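Local coordinates for kinesin-like protein Nod (Drosophila melanogaster, PDB 3DC4) that hydrolyses ATP and binds microtubules as the catalytic motor domain of a kinesin required for segregating non-exchange chromosomes in meiosis, at residues V44-P49 and S55-Q60; A27-P32 and S109-M114; T225-V228 and H233-R236. All coordinates share one frame; numbering follows the deposited sequence.

Contact 1: residues V44-P49 and S55-Q60; sequences VVQFPP and SLIVDQ
Gln46 and Ile57 face each other as an antiparallel hydrogen-bonded pair, each backbone N donating to the other's O: Gln46 N to Ile57 O is 2.9 Å, and the return bond from Ile57 N to Gln46 O matches it in length. Gln46 O also receives a CA-H...O contact from Leu56, so one carbonyl serves two neighbouring residues. The paired side chains run side by side on one face of the hairpin. Gln46 carries CG anti to its backbone N (chi1 -172°) and continues extended, which takes the amide NE2 to 3.8 Å from Ile57 CD1, a van der Waals approach rather than a polar one. Ile57 has CG1 anti to the carbonyl carbon, with CD1 stretched out beyond it (chi2 167°); this methyl meets Pro48 CG at 3.6 Å, the two side chains crossing at a slant. On the face bearing Val45 and Leu56, Val45 CG1 comes within 4.1 Å of Leu56 CD1, and Val58 also turns this way, packing against Leu319, Leu323 and Leu326 of helix 319-335. Val44 O meets another acceptor, Ile57 O, at 3.4 Å, so no direct bond can form there; a water bridges instead, donating to Val44 O and accepting from Asp59 N at 2.7 Å. The chemistry is thus that of a short hairpin in which two direct backbone bonds and one water fix the main chains, while its faces differ: on that of Val45, Leu56 and Val58 buried aliphatic carbons meet one another and, through Val58, helix 319-335, whereas on that of Gln46 and Ile57, which is more exposed, an amide lies alongside aliphatic carbon.

Contact 2: residues A27-P32 and S109-M114; sequences AVREAP and SYSMGM. With MG (magnesium ion), chain B; ADP (adenosine-5'-diphosphate), chain C.
The guanidinium of Arg29 reaches from strand 23-30 to the helix that follows the P-loop, where NH1 donates to Ser111 OG at 2.8 Å. The bond is bent (143° at the hydrogen), and the hydroxyl sits 17° out of the guanidinium plane. An extended chain, from CG anti to the backbone N through to NE, gives Arg29 the length for this span; the CA atoms of Arg29 and Ser111 are 8.9 Å apart. Its other bonds, from NH1 to Gln75 and from NH2 to the Ile73 carbonyl, hold the group's rotation, while Ser111 OG is also bonded to Gly107 O.

Arg29 and Tyr110 cross at nearly a right angle, and their planes are 44° apart. The guanidinium approaches the rim of the ring, with NH1 3.8 Å from Tyr110 CE2, leaving one ring face to the adenine: ADP C5 lies 3.5 Å above that face, displaced toward the rim. Pro32 CG is also 3.5 Å from C5, so tyrosine and proline both pack against the base, and adenine N6 stands over one face of the guanidinium. Tyr110 OH is bonded to His124, which helps fix the ring.

The preceding residue serves the phosphates. Ser109 N donates to ADP O2B, and Ser109 OG binds magnesium at 2.1 Å; O2B and four waters make the coordination sixfold. Tyr110 N donates to O1A at 2.8 Å. The helix ends in a Schellman motif with Gly113 at C-prime, Met114 N returning to Ser109 O. Together these features make the nucleotide site of a P-loop kinesin motor domain: Walker A backbone and serine on phosphate and magnesium, with arginine, proline and tyrosine lining the adenine.

Contact 3: residues T225-V228 and H233-R236; sequences TIHV and HHSR
His227 and His234 meet rim to rim, neither ring over the other's face, through a hydrogen bond of 3.0 Å between ND1 of His227 and NE2 of His234. At 168° it is nearly straight, and each nitrogen lies at the edge of the opposing ring, near its plane, although the rings are turned 40° from each other. His234 reaches its partner because CG stands anti to the backbone N (chi1 177°), bringing the imidazole toward strand 225-228. Beneath these side chains, Val228 and Ser235 form the hydrogen-bonded pair: Val228 N to Ser235 O and Ser235 N to Val228 O are both 2.9 Å. Their side chains occupy the other face, where Ser235 OG closes to 3.2 Å from Val228 CB.

Around this first shell, Arg236 lays its guanidinium against one face of the His234 ring, CZ 3.6 Å above the plane and displaced toward the rim. Thr225 CG2 lies over one face of His227, likewise near the rim, and touches Arg236 CB at 3.7 Å. A water donates to both Ser235 OG and Val228 O.

Farther out, Ser155 of strand 151-160 bonds His227 NE2, so both nitrogens of this buried imidazole have partners, and Ser235 OG bonds Leu90 O. The axes of 225-228 and 234-236 approach to 4.8 Å. This is the regular antiparallel register of the beta hairpin formed by strands 220-229 and 234-241 within the central mixed sheet of the kinesin motor domain.

All three contacts belong to one motor domain, but contacts 2 and 3 are buried and reach the central sheet, whereas contact 1 is partly buried in a separate three-stranded sheet, its centre 24 Å from the chain's centre. Contacts 1 and 2 touch where Val45 and Phe47 pack on Glu30, at the end of strand 23-30. Contact 3 lies across the chain's centre from both, its nearest atoms about 8 Å from contact 2. Contacts 1 and 3 are both antiparallel hairpins, differing in side-chain chemistry: mainly aliphatic in the first, imidazole and hydroxyl in the other. Contact 2 instead joins strand to helix through polar side chains, beside a nucleotide and a metal.

Contact 1: residues V44-P49 and S55-Q60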
ATOM      1  N   VAL A  44      18.699  -1.015  16.454  1.00 31.30           N
ATOM      2  CA  VAL A  44      18.313  -2.344  16.900  1.00 28.88           C
ATOM      3  C   VAL A  44      18.197  -3.251  15.685  1.00 26.08           C
ATOM      4  O   VAL A  44      18.096  -4.470  15.812  1.00 24.65           O
ATOM      5  CB  VAL A  44      16.949  -2.322  17.619  1.00 29.72           C
ATOM      6  CG1 VAL A  44      17.006  -1.386  18.810  1.00 31.19           C
ATOM      7  CG2 VAL A  44      15.857  -1.895  16.651  1.00 30.58           C
ATOM      8  N   VAL A  45      18.195  -2.641  14.506  1.00 24.42           N
ATOM      9  CA  VAL A  45      18.084  -3.391  13.265  1.00 24.36           C
ATOM     10  C   VAL A  45      19.470  -3.758  12.754  1.00 24.49           C
ATOM     11  O   VAL A  45      20.320  -2.895  12.538  1.00 24.50           O
ATOM     12  CB  VAL A  45      17.354  -2.576  12.180  1.00 24.16           C
ATOM     13  CG1 VAL A  45      17.195  -3.420  10.915  1.00 25.50           C
ATOM     14  CG2 VAL A  45      15.991  -2.123  12.690  1.00 24.37           C
ATOM     15  N   GLN A  46      19.698  -5.047  12.569  1.00 23.85           N
ATOM     16  CA  GLN A  46      20.987  -5.493  12.092  1.00 25.29           C
ATOM     17  C   GLN A  46      20.867  -6.187  10.752  1.00 23.82           C
ATOM     18  O   GLN A  46      20.044  -7.085  10.578  1.00 21.51           O
ATOM     19  CB  GLN A  46      21.608  -6.457  13.098  1.00 29.21           C
ATOM     20  CG  GLN A  46      23.035  -6.829  12.789  1.00 35.24           C
ATOM     21  CD  GLN A  46      23.437  -8.136  13.434  1.00 39.54           C
ATOM     22  OE1 GLN A  46      23.248  -8.331  14.639  1.00 41.76           O
ATOM     23  NE2 GLN A  46      23.998  -9.046  12.633  1.00 39.68           N
ATOM     24  N   PHE A  47      21.680  -5.748   9.800  1.00 22.39           N
ATOM     25  CA  PHE A  47      21.705  -6.368   8.488  1.00 23.37           C
ATOM     26  C   PHE A  47      22.995  -7.185   8.482  1.00 23.47           C
ATOM     27  O   PHE A  47      24.082  -6.631   8.403  1.00 23.45           O
ATOM     28  CB  PHE A  47      21.719  -5.305   7.386  1.00 23.55           C
ATOM     29  CG  PHE A  47      20.452  -4.497   7.316  1.00 23.35           C
ATOM     30  CD1 PHE A  47      20.256  -3.403   8.155  1.00 23.50           C
ATOM     31  CD2 PHE A  47      19.437  -4.850   6.432  1.00 26.47           C
ATOM     32  CE1 PHE A  47      19.067  -2.675   8.114  1.00 23.81           C
ATOM     33  CE2 PHE A  47      18.243  -4.127   6.386  1.00 25.81           C
ATOM     34  CZ  PHE A  47      18.061  -3.037   7.229  1.00 22.59           C
ATOM     35  N   PRO A  48      22.884  -8.518   8.589  1.00 23.58           N
ATOM     36  CA  PRO A  48      24.033  -9.428   8.605  1.00 24.27           C
ATOM     37  C   PRO A  48      25.053  -9.154   7.501  1.00 24.90           C
ATOM     38  O   PRO A  48      24.685  -8.907   6.354  1.00 22.84           O
ATOM     39  CB  PRO A  48      23.386 -10.802   8.454  1.00 25.30           C
ATOM     40  CG  PRO A  48      22.057 -10.622   9.113  1.00 25.48           C
ATOM     41  CD  PRO A  48      21.623  -9.273   8.598  1.00 23.54           C
ATOM     42  N   PRO A  49      26.354  -9.191   7.843  1.00 25.99           N
ATOM     43  CA  PRO A  49      27.429  -8.947   6.873  1.00 26.79           C
ATOM     44  C   PRO A  49      27.300  -9.873   5.668  1.00 26.09           C
ATOM     45  O   PRO A  49      27.608  -9.491   4.539  1.00 28.35           O
ATOM     46  CB  PRO A  49      28.694  -9.229   7.682  1.00 27.56           C
ATOM     47  CG  PRO A  49      28.298  -8.851   9.068  1.00 29.59           C
ATOM     48  CD  PRO A  49      26.910  -9.446   9.183  1.00 27.91           C
ATOM     49  N   SER A  55      17.223 -10.258   4.578  1.00 19.66           N
ATOM     50  CA  SER A  55      17.194 -10.646   5.977  1.00 19.30           C
ATOM     51  C   SER A  55      17.642  -9.583   6.950  1.00 17.44           C
ATOM     52  O   SER A  55      18.435  -8.701   6.625  1.00 17.92           O
ATOM     53  CB  SER A  55      18.089 -11.871   6.174  1.00 21.18           C
ATOM     54  OG  SER A  55      17.831 -12.842   5.178  1.00 27.23           O
ATOM     55  N   LEU A  56      17.153  -9.703   8.174  1.00 17.24           N
ATOM     56  CA  LEU A  56      17.526  -8.773   9.219  1.00 18.28           C
ATOM     57  C   LEU A  56      17.385  -9.451  10.562  1.00 18.26           C
ATOM     58  O   LEU A  56      16.676 -10.450  10.698  1.00 18.13           O
ATOM     59  CB  LEU A  56      16.656  -7.512   9.176  1.00 20.52           C
ATOM     60  CG  LEU A  56      15.143  -7.675   9.275  1.00 22.58           C
ATOM     61  CD1 LEU A  56      14.567  -6.421   9.905  1.00 24.75           C
ATOM     62  CD2 LEU A  56      14.536  -7.928   7.905  1.00 24.54           C
ATOM     63  N   ILE A  57      18.070  -8.903  11.553  1.00 18.80           N
ATOM     64  CA  ILE A  57      18.033  -9.448  12.893  1.00 19.64           C
ATOM     65  C   ILE A  57      17.662  -8.346  13.854  1.00 17.34           C
ATOM     66  O   ILE A  57      18.248  -7.265  13.835  1.00 17.56           O
ATOM     67  CB  ILE A  57      19.396 -10.024  13.289  1.00 20.78           C
ATOM     68  CG1 ILE A  57      19.741 -11.188  12.359  1.00 23.41           C
ATOM     69  CG2 ILE A  57      19.364 -10.482  14.754  1.00 21.09           C
ATOM     70  CD1 ILE A  57      21.173 -11.644  12.451  1.00 26.23           C
ATOM     71  N   VAL A  58      16.657  -8.620  14.672  1.00 16.93           N
ATOM     72  CA  VAL A  58      16.198  -7.667  15.664  1.00 17.29           C
ATOM     73  C   VAL A  58      15.990  -8.448  16.951  1.00 18.53           C
ATOM     74  O   VAL A  58      15.305  -9.464  16.962  1.00 18.96           O
ATOM     75  CB  VAL A  58      14.878  -7.000  15.236  1.00 16.51           C
ATOM     76  CG1 VAL A  58      14.382  -6.077  16.341  1.00 15.92           C
ATOM     77  CG2 VAL A  58      15.096  -6.203  13.954  1.00 18.56           C
ATOM     78  N   ASP A  59      16.615  -7.971  18.019  1.00 20.86           N
ATOM     79  CA  ASP A  59      16.527  -8.605  19.326  1.00 21.91           C
ATOM     80  C   ASP A  59      16.836 -10.101  19.215  1.00 23.60           C
ATOM     81  O   ASP A  59      16.122 -10.939  19.761  1.00 22.26           O
ATOM     82  CB  ASP A  59      15.131  -8.369  19.919  1.00 22.51           C
ATOM     83  CG  ASP A  59      15.085  -8.582  21.418  1.00 22.50           C
ATOM     84  OD1 ASP A  59      16.064  -8.228  22.106  1.00 24.97           O
ATOM     85  OD2 ASP A  59      14.060  -9.095  21.912  1.00 22.29           O
ATOM     86  N   GLN A  60      17.903 -10.419  18.487  1.00 24.99           N
ATOM     87  CA  GLN A  60      18.357 -11.797  18.284  1.00 28.11           C
ATOM     88  C   GLN A  60      17.437 -12.656  17.427  1.00 26.89           C
ATOM     89  O   GLN A  60      17.685 -13.847  17.242  1.00 28.50           O
ATOM     90  CB  GLN A  60      18.589 -12.483  19.635  1.00 33.29           C
ATOM     91  CG  GLN A  60      19.784 -11.933  20.383  1.00 39.64           C
ATOM     92  CD  GLN A  60      21.056 -12.048  19.566  1.00 44.40           C
ATOM     93  OE1 GLN A  60      21.485 -13.148  19.211  1.00 47.54           O
ATOM     94  NE2 GLN A  60      21.665 -10.908  19.258  1.00 46.05           N
TER
HETATM   95  O   HOH W   1      18.165  -5.819  18.212  1.00 30.29           O

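Contact 2: residues A27-P32 and S109-M114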
ATOM      1  N   ALA A  27       8.115  -6.484   2.209  1.00 14.63           N
ATOM      2  CA  ALA A  27       9.345  -5.722   2.290  1.00 15.53           C
ATOM      3  C   ALA A  27       9.389  -4.979   3.618  1.00 15.74           C
ATOM      4  O   ALA A  27       8.345  -4.671   4.197  1.00 14.82           O
ATOM      5  CB  ALA A  27       9.408  -4.722   1.147  1.00 16.48           C
ATOM      6  N   VAL A  28      10.598  -4.703   4.094  1.00 13.41           N
ATOM      7  CA  VAL A  28      10.794  -3.960   5.327  1.00 15.01           C
ATOM      8  C   VAL A  28      11.720  -2.795   5.030  1.00 15.65           C
ATOM      9  O   VAL A  28      12.720  -2.937   4.317  1.00 16.07           O
ATOM     10  CB  VAL A  28      11.437  -4.822   6.438  1.00 15.83           C
ATOM     11  CG1 VAL A  28      11.623  -3.982   7.702  1.00 18.68           C
ATOM     12  CG2 VAL A  28      10.541  -6.016   6.746  1.00 23.60           C
ATOM     13  N   ARG A  29      11.372  -1.636   5.575  1.00 15.16           N
ATOM     14  CA  ARG A  29      12.189  -0.446   5.400  1.00 14.82           C
ATOM     15  C   ARG A  29      12.513   0.146   6.759  1.00 15.85           C
ATOM     16  O   ARG A  29      11.614   0.487   7.527  1.00 15.14           O
ATOM     17  CB  ARG A  29      11.470   0.611   4.555  1.00 13.15           C
ATOM     18  CG  ARG A  29      12.382   1.799   4.201  1.00 13.95           C
ATOM     19  CD  ARG A  29      11.680   2.887   3.371  1.00 13.85           C
ATOM     20  NE  ARG A  29      12.665   3.781   2.747  1.00 14.74           N
ATOM     21  CZ  ARG A  29      12.368   4.816   1.970  1.00 16.54           C
ATOM     22  NH1 ARG A  29      11.099   5.104   1.719  1.00 16.14           N
ATOM     23  NH2 ARG A  29      13.339   5.543   1.427  1.00 20.23           N
ATOM     24  N   GLU A  30      13.802   0.264   7.044  1.00 16.17           N
ATOM     25  CA  GLU A  30      14.268   0.825   8.300  1.00 17.89           C
ATOM     26  C   GLU A  30      14.193   2.345   8.209  1.00 17.33           C
ATOM     27  O   GLU A  30      14.685   2.931   7.249  1.00 16.67           O
ATOM     28  CB  GLU A  30      15.718   0.400   8.556  1.00 19.35           C
ATOM     29  CG  GLU A  30      16.368   1.075   9.759  1.00 20.84           C
ATOM     30  CD  GLU A  30      17.841   0.711   9.901  1.00 25.11           C
ATOM     31  OE1 GLU A  30      18.562   0.780   8.887  1.00 25.17           O
ATOM     32  OE2 GLU A  30      18.275   0.368  11.019  1.00 28.92           O
ATOM     33  N   ALA A  31      13.562   2.981   9.192  1.00 18.90           N
ATOM     34  CA  ALA A  31      13.453   4.438   9.193  1.00 19.49           C
ATOM     35  C   ALA A  31      14.820   5.029   9.566  1.00 22.13           C
ATOM     36  O   ALA A  31      15.676   4.333  10.125  1.00 19.68           O
ATOM     37  CB  ALA A  31      12.391   4.884  10.200  1.00 19.21           C
ATOM     38  N   PRO A  32      15.054   6.313   9.238  1.00 23.86           N
ATOM     39  CA  PRO A  32      16.328   6.978   9.552  1.00 25.84           C
ATOM     40  C   PRO A  32      16.592   6.998  11.053  1.00 27.35           C
ATOM     41  O   PRO A  32      15.662   7.092  11.857  1.00 22.24           O
ATOM     42  CB  PRO A  32      16.129   8.393   9.013  1.00 25.59           C
ATOM     43  CG  PRO A  32      15.179   8.194   7.889  1.00 27.45           C
ATOM     44  CD  PRO A  32      14.186   7.203   8.448  1.00 24.99           C
ATOM     45  N   SER A 109       3.992   7.299   5.447  1.00 16.76           N
ATOM     46  CA  SER A 109       3.503   8.353   4.550  1.00 17.48           C
ATOM     47  C   SER A 109       4.594   8.826   3.603  1.00 16.48           C
ATOM     48  O   SER A 109       4.346   9.067   2.421  1.00 16.39           O
ATOM     49  CB  SER A 109       2.978   9.529   5.371  1.00 17.71           C
ATOM     50  OG  SER A 109       1.860   9.115   6.124  1.00 18.30           O
ATOM     51  N   TYR A 110       5.803   8.956   4.135  1.00 15.44           N
ATOM     52  CA  TYR A 110       6.952   9.367   3.340  1.00 15.52           C
ATOM     53  C   TYR A 110       7.177   8.380   2.190  1.00 15.09           C
ATOM     54  O   TYR A 110       7.306   8.789   1.035  1.00 13.55           O
ATOM     55  CB  TYR A 110       8.204   9.420   4.230  1.00 15.34           C
ATOM     56  CG  TYR A 110       9.492   9.666   3.476  1.00 17.32           C
ATOM     57  CD1 TYR A 110       9.892  10.960   3.145  1.00 17.95           C
ATOM     58  CD2 TYR A 110      10.306   8.603   3.080  1.00 18.40           C
ATOM     59  CE1 TYR A 110      11.074  11.190   2.446  1.00 19.71           C
ATOM     60  CE2 TYR A 110      11.484   8.823   2.372  1.00 17.61           C
ATOM     61  CZ  TYR A 110      11.863  10.120   2.063  1.00 18.72           C
ATOM     62  OH  TYR A 110      13.027  10.351   1.376  1.00 20.34           O
ATOM     63  N   SER A 111       7.196   7.087   2.510  1.00 14.40           N
ATOM     64  CA  SER A 111       7.432   6.031   1.516  1.00 14.57           C
ATOM     65  C   SER A 111       6.349   5.939   0.443  1.00 14.14           C
ATOM     66  O   SER A 111       6.644   5.771  -0.739  1.00 12.47           O
ATOM     67  CB  SER A 111       7.560   4.668   2.216  1.00 16.42           C
ATOM     68  OG  SER A 111       8.696   4.631   3.059  1.00 16.44           O
ATOM     69  N   MET A 112       5.093   6.055   0.853  1.00 14.75           N
ATOM     70  CA  MET A 112       4.002   5.933  -0.097  1.00 16.68           C
ATOM     71  C   MET A 112       3.768   7.194  -0.913  1.00 15.88           C
ATOM     72  O   MET A 112       3.101   7.150  -1.947  1.00 15.58           O
ATOM     73  CB  MET A 112       2.721   5.534   0.636  1.00 17.28           C
ATOM     74  CG  MET A 112       2.846   4.243   1.446  1.00 19.05           C
ATOM     75  SD  MET A 112       3.706   2.933   0.534  1.00 21.73           S
ATOM     76  CE  MET A 112       2.312   1.932  -0.006  1.00 21.53           C
ATOM     77  N   GLY A 113       4.311   8.315  -0.447  1.00 16.55           N
ATOM     78  CA  GLY A 113       4.156   9.577  -1.159  1.00 20.98           C
ATOM     79  C   GLY A 113       2.785  10.204  -0.996  1.00 23.48           C
ATOM     80  O   GLY A 113       2.180  10.657  -1.964  1.00 23.26           O
ATOM     81  N   MET A 114       2.310  10.245   0.243  1.00 27.11           N
ATOM     82  CA  MET A 114       1.002  10.795   0.568  1.00 31.30           C
ATOM     83  C   MET A 114       0.954  12.317   0.639  1.00 32.86           C
ATOM     84  O   MET A 114      -0.125  12.907   0.651  1.00 34.54           O
ATOM     85  CB  MET A 114       0.522  10.209   1.894  1.00 32.91           C
ATOM     86  CG  MET A 114       0.285   8.712   1.848  1.00 34.80           C
ATOM     87  SD  MET A 114      -1.000   8.265   0.655  1.00 42.35           S
ATOM     88  CE  MET A 114      -2.444   8.977   1.427  1.00 39.96           C
TER
HETATM   89 MG    MG B 402       1.566   8.850   8.235  1.00 33.76          MG
HETATM   90  PB  ADP C 401       4.639   7.835   9.434  1.00 21.61           P
HETATM   91  O1B ADP C 401       4.871   6.378   9.430  1.00 20.88           O
HETATM   92  O2B ADP C 401       3.746   8.205   8.201  1.00 21.88           O
HETATM   93  O3B ADP C 401       3.878   8.184  10.890  1.00 19.39           O
HETATM   94  PA  ADP C 401       6.260   9.666   8.162  1.00 26.15           P
HETATM   95  O1A ADP C 401       6.098   8.970   6.901  1.00 25.77           O
HETATM   96  O2A ADP C 401       5.184  10.816   8.325  1.00 28.02           O
HETATM   97  O3A ADP C 401       6.093   8.569   9.381  1.00 24.15           O
HETATM   98  O5' ADP C 401       7.754  10.230   8.265  1.00 29.16           O
HETATM   99  C5' ADP C 401       7.917  10.950   9.494  1.00 28.72           C
HETATM  100  C4' ADP C 401       9.043  11.971   9.309  1.00 28.12           C
HETATM  101  O4' ADP C 401      10.295  11.306   9.004  1.00 26.35           O
HETATM  102  C3' ADP C 401       8.734  12.932   8.100  1.00 28.74           C
HETATM  103  O3' ADP C 401       9.502  14.126   8.175  1.00 34.17           O
HETATM  104  C2' ADP C 401       9.497  12.124   6.971  1.00 27.58           C
HETATM  105  O2' ADP C 401       9.891  12.996   5.900  1.00 28.13           O
HETATM  106  C1' ADP C 401      10.783  11.643   7.696  1.00 27.17           C
HETATM  107  N9  ADP C 401      11.313  10.438   7.060  1.00 26.24           N
HETATM  108  C8  ADP C 401      10.838   9.157   7.219  1.00 22.73           C
HETATM  109  N7  ADP C 401      11.452   8.331   6.400  1.00 24.03           N
HETATM  110  C5  ADP C 401      12.489   8.994   5.825  1.00 24.49           C
HETATM  111  C6  ADP C 401      13.487   8.669   4.871  1.00 23.87           C
HETATM  112  N6  ADP C 401      13.668   7.357   4.470  1.00 24.96           N
HETATM  113  N1  ADP C 401      14.278   9.655   4.387  1.00 24.86           N
HETATM  114  C2  ADP C 401      14.206  10.901   4.865  1.00 24.24           C
HETATM  115  N3  ADP C 401      13.272  11.264   5.737  1.00 26.18           N
HETATM  116  C4  ADP C 401      12.378  10.377   6.199  1.00 25.16           C
HETATM  117  O   HOH W   2       1.579   9.017  10.589  1.00 27.91           O
HETATM  118  O   HOH W   3       2.769  10.946   8.560  1.00 29.15           O
HETATM  119  O   HOH W   4      -0.482   9.934   8.068  1.00 33.44           O
HETATM  120  O   HOH W   5       1.005   6.600   8.011  1.00 30.98           O

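Contact 3: residues T225-V228 and H233-R236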
ATOM      1  N   THR A 225      -6.084   5.400  -4.561  1.00 16.73           N
ATOM      2  CA  THR A 225      -6.068   4.438  -5.641  1.00 17.17           C
ATOM      3  C   THR A 225      -5.970   5.071  -7.011  1.00 19.49           C
ATOM      4  O   THR A 225      -6.728   5.983  -7.348  1.00 20.02           O
ATOM      5  CB  THR A 225      -7.329   3.559  -5.603  1.00 17.54           C
ATOM      6  OG1 THR A 225      -7.326   2.792  -4.396  1.00 21.80           O
ATOM      7  CG2 THR A 225      -7.376   2.620  -6.801  1.00 15.83           C
ATOM      8  N   ILE A 226      -5.006   4.580  -7.781  1.00 18.21           N
ATOM      9  CA  ILE A 226      -4.816   5.027  -9.146  1.00 18.40           C
ATOM     10  C   ILE A 226      -5.608   4.019  -9.969  1.00 19.94           C
ATOM     11  O   ILE A 226      -5.311   2.822  -9.950  1.00 19.45           O
ATOM     12  CB  ILE A 226      -3.331   4.981  -9.549  1.00 18.04           C
ATOM     13  CG1 ILE A 226      -2.562   6.058  -8.784  1.00 17.85           C
ATOM     14  CG2 ILE A 226      -3.187   5.172 -11.055  1.00 19.23           C
ATOM     15  CD1 ILE A 226      -1.069   6.111  -9.115  1.00 19.49           C
ATOM     16  N   HIS A 227      -6.632   4.511 -10.661  1.00 18.36           N
ATOM     17  CA  HIS A 227      -7.491   3.670 -11.485  1.00 19.19           C
ATOM     18  C   HIS A 227      -7.125   3.783 -12.956  1.00 19.96           C
ATOM     19  O   HIS A 227      -6.954   4.882 -13.486  1.00 20.35           O
ATOM     20  CB  HIS A 227      -8.957   4.086 -11.329  1.00 19.43           C
ATOM     21  CG  HIS A 227      -9.481   3.993  -9.928  1.00 19.85           C
ATOM     22  ND1 HIS A 227     -10.250   2.935  -9.492  1.00 20.61           N
ATOM     23  CD2 HIS A 227      -9.363   4.833  -8.872  1.00 19.58           C
ATOM     24  CE1 HIS A 227     -10.585   3.129  -8.227  1.00 21.63           C
ATOM     25  NE2 HIS A 227     -10.060   4.274  -7.827  1.00 20.33           N
ATOM     26  N   VAL A 228      -7.005   2.630 -13.602  1.00 20.18           N
ATOM     27  CA  VAL A 228      -6.694   2.536 -15.021  1.00 20.71           C
ATOM     28  C   VAL A 228      -7.959   1.946 -15.631  1.00 21.49           C
ATOM     29  O   VAL A 228      -8.287   0.779 -15.397  1.00 20.16           O
ATOM     30  CB  VAL A 228      -5.491   1.595 -15.251  1.00 21.21           C
ATOM     31  CG1 VAL A 228      -5.259   1.378 -16.737  1.00 20.84           C
ATOM     32  CG2 VAL A 228      -4.240   2.202 -14.617  1.00 22.17           C
ATOM     33  N   HIS A 233     -11.889  -2.857 -19.464  1.00 30.35           N
ATOM     34  CA  HIS A 233     -11.042  -3.171 -18.314  1.00 31.55           C
ATOM     35  C   HIS A 233     -10.937  -2.069 -17.274  1.00 29.17           C
ATOM     36  O   HIS A 233     -11.037  -0.879 -17.582  1.00 26.98           O
ATOM     37  CB  HIS A 233      -9.620  -3.523 -18.771  1.00 36.76           C
ATOM     38  CG  HIS A 233      -9.473  -4.920 -19.284  1.00 43.42           C
ATOM     39  ND1 HIS A 233      -9.785  -6.027 -18.525  1.00 45.99           N
ATOM     40  CD2 HIS A 233      -9.009  -5.393 -20.466  1.00 46.06           C
ATOM     41  CE1 HIS A 233      -9.518  -7.122 -19.216  1.00 48.00           C
ATOM     42  NE2 HIS A 233      -9.045  -6.765 -20.396  1.00 48.04           N
ATOM     43  N   HIS A 234     -10.711  -2.491 -16.037  1.00 26.83           N
ATOM     44  CA  HIS A 234     -10.559  -1.587 -14.905  1.00 25.12           C
ATOM     45  C   HIS A 234      -9.578  -2.230 -13.935  1.00 23.81           C
ATOM     46  O   HIS A 234      -9.880  -3.259 -13.318  1.00 23.36           O
ATOM     47  CB  HIS A 234     -11.905  -1.363 -14.211  1.00 21.96           C
ATOM     48  CG  HIS A 234     -11.829  -0.503 -12.987  1.00 20.20           C
ATOM     49  ND1 HIS A 234     -12.912  -0.301 -12.159  1.00 21.81           N
ATOM     50  CD2 HIS A 234     -10.809   0.212 -12.452  1.00 19.57           C
ATOM     51  CE1 HIS A 234     -12.563   0.500 -11.167  1.00 21.44           C
ATOM     52  NE2 HIS A 234     -11.293   0.826 -11.322  1.00 20.44           N
ATOM     53  N   SER A 235      -8.394  -1.640 -13.823  1.00 22.19           N
ATOM     54  CA  SER A 235      -7.390  -2.158 -12.908  1.00 23.34           C
ATOM     55  C   SER A 235      -7.083  -1.059 -11.909  1.00 22.15           C
ATOM     56  O   SER A 235      -7.187   0.131 -12.216  1.00 20.74           O
ATOM     57  CB  SER A 235      -6.126  -2.588 -13.659  1.00 22.27           C
ATOM     58  OG  SER A 235      -5.640  -1.563 -14.507  1.00 27.13           O
ATOM     59  N   ARG A 236      -6.724  -1.466 -10.703  1.00 20.02           N
ATOM     60  CA  ARG A 236      -6.456  -0.512  -9.649  1.00 18.83           C
ATOM     61  C   ARG A 236      -5.084  -0.675  -9.034  1.00 19.48           C
ATOM     62  O   ARG A 236      -4.574  -1.787  -8.918  1.00 18.64           O
ATOM     63  CB  ARG A 236      -7.485  -0.676  -8.524  1.00 20.11           C
ATOM     64  CG  ARG A 236      -8.957  -0.730  -8.947  1.00 20.36           C
ATOM     65  CD  ARG A 236      -9.820  -1.210  -7.769  1.00 21.16           C
ATOM     66  NE  ARG A 236     -11.254  -1.262  -8.057  1.00 23.35           N
ATOM     67  CZ  ARG A 236     -11.834  -2.163  -8.845  1.00 22.82           C
ATOM     68  NH1 ARG A 236     -13.148  -2.126  -9.038  1.00 24.61           N
ATOM     69  NH2 ARG A 236     -11.105  -3.101  -9.443  1.00 23.00           N
TER
HETATM   70  O   HOH W   6      -7.176  -1.751 -16.878  1.00 35.27           O